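Side-chain contacts in immunoglobulin-like protein (Pseudomonas aeruginosa, PDB 3N6Y), which is of unknown function but has an immunoglobulin-like beta fold and is made with a signal sequence, which suggests a role outside the cytoplasm: residues Met103-Thr108 with Gly116-Met121; Leu120-Phe123 with Leu128-Glu131. All coordinates share one frame; numbering follows the deposited sequence.

Contact 1 (Met103-Thr108 with Gly116-Met121); sequences MAYEFT and GEWRLM
Tyr-105, Phe-107 and Trp-118 form an aromatic cluster across the gap between two segments that share no hydrogen bond. The six-membered ring of Trp-118 reaches one face of Tyr-105, with CZ3 over the middle of the phenol ring; the planes meet at 49°, neither stacked nor perpendicular. Its closest approach is Tyr-105 CE1 to Trp-118 CH2, 3.4 Å. Phe-107 adds an offset edge-to-face pair, its edge turned toward the indole face, with Phe-107 CE1 3.8 Å from Trp-118 CZ2. The indole is tethered at its polar end, where NE1 is hydrogen-bonded to the carbonyl of Val-114.

Packing of one sheet on another in this way is how a beta sandwich closes: strand 101-106 belongs to one sheet, strand 116-124 to the other, and the axes of segments 103-106 and 116-121 pass 8.2 Å apart.

Aliphatic contacts continue the core beyond the aromatic cluster. Selenomethionine Met-103 puts CG anti to the backbone N (chi1 180°) and stays extended to its methyl, spanning the gap to place CE 3.7 Å from Leu-120 CB. Its selenium lies 3.5 Å from the backbone O of Met-121, so the chain end packs on main chain as well as side chain. Tyr-72 of strand 68-74 borders both Met-103 and Leu-120.

Contact 2 (Leu120-Phe123 with Leu128-Glu131); sequences LMVF and LLAE
The carbonyl of Val-122 accepts from two successive amides of the facing strand, the signature of a classic beta bulge. Leu-129 N gives the shorter bond, 2.7 Å to Val-122 O, and lies almost straight out from that carbonyl; Ala-130 N reaches the same Val-122 O weakly at 3.5 Å. In return Val-122 N donates to Ala-130 O at 2.9 Å, with a nearly linear N-H...O angle of 168°. Leu-129 and Ala-130 thus both oppose Val-122 in the antiparallel hairpin of strands 116-124 and 127-136, and the register slips by one before Phe-123 pairs with Leu-128.

A softer donor supplements the amides: the CA-H of Glu-131 approaches Leu-120 O, CA to O 3.2 Å.

On the face bearing Met-121 and Phe-123, Leu-128 sets its CD1 methyl over the centre of the Phe-123 ring in a CH-pi contact, 3.9 Å from the centroid. Leu-128 turns CG away from its own amide nitrogen (chi1 -177°), and its CD1 also lies 3.9 Å from Met-121 CB. Glu-131 runs alongside Met-121, Glu-131 OE1 lying 3.5 Å from CE of selenomethionine Met-121, while its charge is met by Arg-119, outside the two segments.

Bifurcated acceptance at Val-122 O lets the hairpin take in an extra residue while Leu-129 N and Val-122 N keep good bonds and Ala-130 N a weak one, and the nearby arginine would be expected to stabilise the ionised carboxylate beside an apolar chain.

Contacts 1 and 2 illustrate the two directions in which an immunoglobulin-like fold is held together, between sheets and within one. Their centres lie 12 Å apart, and both use strand 116-124, sharing Leu-120 and Met-121. Along the chain, strand 101-106 comes first, in the sheet with strand 51-59; strands 116-124 and 127-136 then follow as neighbours in the mixed sheet opposite. The contacts also touch directly: Met-103 SE packs 3.5 Å from Val-122 CG2, and a salt bridge runs from Arg-119 of contact 1 to contact 2. Strand 116-124 therefore pairs laterally with the final strand while its core-facing residues join the two sheets.

Contact 1 (Met103-Thr108 with Gly116-Met121)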
# COMPACT_ATOMS: atom_id res chain seq x y z
N MSE A 103 3.32 -0.96 0.19
CA MSE A 103 1.86 -1.09 0.30
C MSE A 103 1.30 -0.98 -1.11
O MSE A 103 1.26 0.10 -1.70
CB MSE A 103 1.23 -0.03 1.20
CG MSE A 103 -0.25 -0.22 1.28
SE MSE A 103 -1.02 1.14 2.46
CE MSE A 103 -2.88 0.58 2.18
N ALA A 104 0.87 -2.12 -1.64
CA ALA A 104 0.38 -2.19 -3.01
C ALA A 104 -0.91 -2.97 -3.14
O ALA A 104 -1.24 -3.85 -2.28
CB ALA A 104 1.44 -2.75 -3.95
N TYR A 105 -1.60 -2.70 -4.24
CA TYR A 105 -2.82 -3.37 -4.62
C TYR A 105 -2.73 -3.72 -6.09
O TYR A 105 -2.31 -2.86 -6.87
CB TYR A 105 -4.04 -2.49 -4.36
CG TYR A 105 -5.35 -3.24 -4.44
CD1 TYR A 105 -6.03 -3.35 -5.64
CD2 TYR A 105 -5.90 -3.86 -3.31
CE1 TYR A 105 -7.25 -4.05 -5.72
CE2 TYR A 105 -7.13 -4.58 -3.37
CZ TYR A 105 -7.78 -4.64 -4.59
OH TYR A 105 -8.96 -5.31 -4.69
N GLU A 106 -3.12 -4.96 -6.43
CA GLU A 106 -3.14 -5.41 -7.82
C GLU A 106 -4.54 -5.89 -8.23
O GLU A 106 -5.21 -6.63 -7.50
CB GLU A 106 -2.06 -6.48 -8.09
CG GLU A 106 -1.80 -6.71 -9.58
CD GLU A 106 -0.56 -7.55 -9.90
OE1 GLU A 106 0.45 -7.47 -9.15
OE2 GLU A 106 -0.57 -8.26 -10.93
N PHE A 107 -4.95 -5.48 -9.43
CA PHE A 107 -6.23 -5.90 -9.97
C PHE A 107 -6.00 -7.31 -10.56
O PHE A 107 -5.55 -7.46 -11.70
CB PHE A 107 -6.71 -4.97 -11.08
CG PHE A 107 -6.99 -3.53 -10.64
CD1 PHE A 107 -7.58 -3.26 -9.40
CD2 PHE A 107 -6.73 -2.48 -11.47
CE1 PHE A 107 -7.82 -1.96 -9.00
CE2 PHE A 107 -7.00 -1.15 -11.11
CZ PHE A 107 -7.56 -0.89 -9.85
N THR A 108 -6.23 -8.35 -9.76
CA THR A 108 -5.99 -9.71 -10.18
C THR A 108 -7.22 -10.40 -10.78
O THR A 108 -7.08 -11.34 -11.59
CB THR A 108 -5.45 -10.49 -8.98
OG1 THR A 108 -4.35 -9.76 -8.41
CG2 THR A 108 -5.01 -11.87 -9.34
N GLY A 116 -12.66 4.83 -9.66
CA GLY A 116 -12.88 5.84 -8.63
C GLY A 116 -11.64 6.05 -7.78
O GLY A 116 -10.52 5.66 -8.16
N GLU A 117 -11.82 6.64 -6.61
CA GLU A 117 -10.69 6.97 -5.73
C GLU A 117 -10.37 5.81 -4.77
O GLU A 117 -11.25 5.31 -4.06
CB GLU A 117 -10.97 8.25 -4.93
CG GLU A 117 -9.94 8.51 -3.82
CD GLU A 117 -9.90 9.94 -3.32
OE1 GLU A 117 -10.64 10.80 -3.88
OE2 GLU A 117 -9.12 10.22 -2.39
N TRP A 118 -9.08 5.41 -4.74
CA TRP A 118 -8.54 4.45 -3.82
C TRP A 118 -7.50 5.22 -3.00
O TRP A 118 -6.59 5.89 -3.55
CB TRP A 118 -7.82 3.35 -4.58
CG TRP A 118 -8.71 2.46 -5.38
CD1 TRP A 118 -9.49 2.79 -6.46
CD2 TRP A 118 -8.84 1.07 -5.20
NE1 TRP A 118 -10.10 1.65 -6.94
CE2 TRP A 118 -9.72 0.59 -6.19
CE3 TRP A 118 -8.30 0.18 -4.29
CZ2 TRP A 118 -10.08 -0.75 -6.26
CZ3 TRP A 118 -8.66 -1.17 -4.35
CH2 TRP A 118 -9.53 -1.61 -5.35
N ARG A 119 -7.69 5.20 -1.70
CA ARG A 119 -6.82 5.89 -0.77
C ARG A 119 -6.10 4.81 0.03
O ARG A 119 -6.73 4.03 0.74
CB ARG A 119 -7.66 6.86 0.10
CG ARG A 119 -6.89 7.53 1.25
CD ARG A 119 -7.76 8.50 2.06
NE ARG A 119 -7.01 9.46 2.87
CZ ARG A 119 -7.57 10.34 3.70
NH1 ARG A 119 -8.90 10.40 3.86
NH2 ARG A 119 -6.81 11.22 4.36
N LEU A 120 -4.77 4.76 -0.09
CA LEU A 120 -3.91 3.78 0.57
C LEU A 120 -3.16 4.48 1.68
O LEU A 120 -2.52 5.52 1.45
CB LEU A 120 -2.91 3.21 -0.45
CG LEU A 120 -3.42 2.01 -1.28
CD1 LEU A 120 -4.75 2.29 -1.99
CD2 LEU A 120 -2.39 1.61 -2.30
N MSE A 121 -3.31 3.98 2.88
CA MSE A 121 -2.79 4.61 4.09
C MSE A 121 -2.05 3.59 4.90
O MSE A 121 -2.59 2.53 5.22
CB MSE A 121 -3.97 5.21 4.90
CG MSE A 121 -4.82 6.16 4.10
SE MSE A 121 -6.37 6.73 5.16
CE MSE A 121 -5.52 8.31 6.00

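Contact 2 (Leu120-Phe123 with Leu128-Glu131)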
# COMPACT_ATOMS: atom_id res chain seq x y z
N LEU A 120 -4.77 4.76 -0.09
CA LEU A 120 -3.91 3.78 0.57
C LEU A 120 -3.16 4.48 1.68
O LEU A 120 -2.52 5.52 1.45
CB LEU A 120 -2.91 3.21 -0.45
CG LEU A 120 -3.42 2.01 -1.28
CD1 LEU A 120 -4.75 2.29 -1.99
CD2 LEU A 120 -2.39 1.61 -2.30
N MSE A 121 -3.31 3.98 2.88
CA MSE A 121 -2.79 4.61 4.09
C MSE A 121 -2.05 3.59 4.90
O MSE A 121 -2.59 2.53 5.22
CB MSE A 121 -3.97 5.21 4.90
CG MSE A 121 -4.82 6.16 4.10
SE MSE A 121 -6.37 6.73 5.16
CE MSE A 121 -5.52 8.31 6.00
N VAL A 122 -0.79 3.91 5.22
CA VAL A 122 0.02 3.11 6.12
C VAL A 122 0.06 3.73 7.51
O VAL A 122 0.53 4.84 7.69
CB VAL A 122 1.52 3.01 5.66
CG1 VAL A 122 2.26 1.99 6.59
CG2 VAL A 122 1.62 2.61 4.26
N PHE A 123 -0.42 2.95 8.49
CA PHE A 123 -0.42 3.36 9.89
C PHE A 123 0.47 2.47 10.74
O PHE A 123 0.62 1.24 10.47
CB PHE A 123 -1.83 3.21 10.49
CG PHE A 123 -2.82 4.19 9.96
CD1 PHE A 123 -3.60 3.95 8.82
CD2 PHE A 123 -3.02 5.36 10.63
CE1 PHE A 123 -4.51 4.90 8.36
CE2 PHE A 123 -3.93 6.33 10.15
CZ PHE A 123 -4.68 6.07 9.03
N LEU A 128 -0.36 7.80 11.30
CA LEU A 128 -0.20 7.68 9.86
C LEU A 128 1.24 7.94 9.47
O LEU A 128 1.78 9.01 9.78
CB LEU A 128 -1.07 8.74 9.19
CG LEU A 128 -1.08 8.71 7.66
CD1 LEU A 128 -1.60 7.39 7.12
CD2 LEU A 128 -1.89 9.93 7.19
N LEU A 129 1.87 6.98 8.77
CA LEU A 129 3.23 7.14 8.29
C LEU A 129 3.24 7.73 6.85
O LEU A 129 4.09 8.59 6.51
CB LEU A 129 3.92 5.79 8.32
CG LEU A 129 4.21 5.31 9.73
CD1 LEU A 129 4.68 3.87 9.74
CD2 LEU A 129 5.26 6.25 10.41
N ALA A 130 2.35 7.24 6.00
CA ALA A 130 2.31 7.64 4.59
C ALA A 130 0.93 7.41 3.99
O ALA A 130 0.25 6.47 4.41
CB ALA A 130 3.37 6.92 3.79
N GLU A 131 0.57 8.22 3.02
CA GLU A 131 -0.70 8.02 2.31
C GLU A 131 -0.63 8.52 0.90
O GLU A 131 0.12 9.48 0.62
CB GLU A 131 -1.87 8.69 3.05
CG GLU A 131 -2.02 10.18 2.89
CD GLU A 131 -3.32 10.66 3.51
OE1 GLU A 131 -4.38 10.06 3.18
OE2 GLU A 131 -3.28 11.63 4.29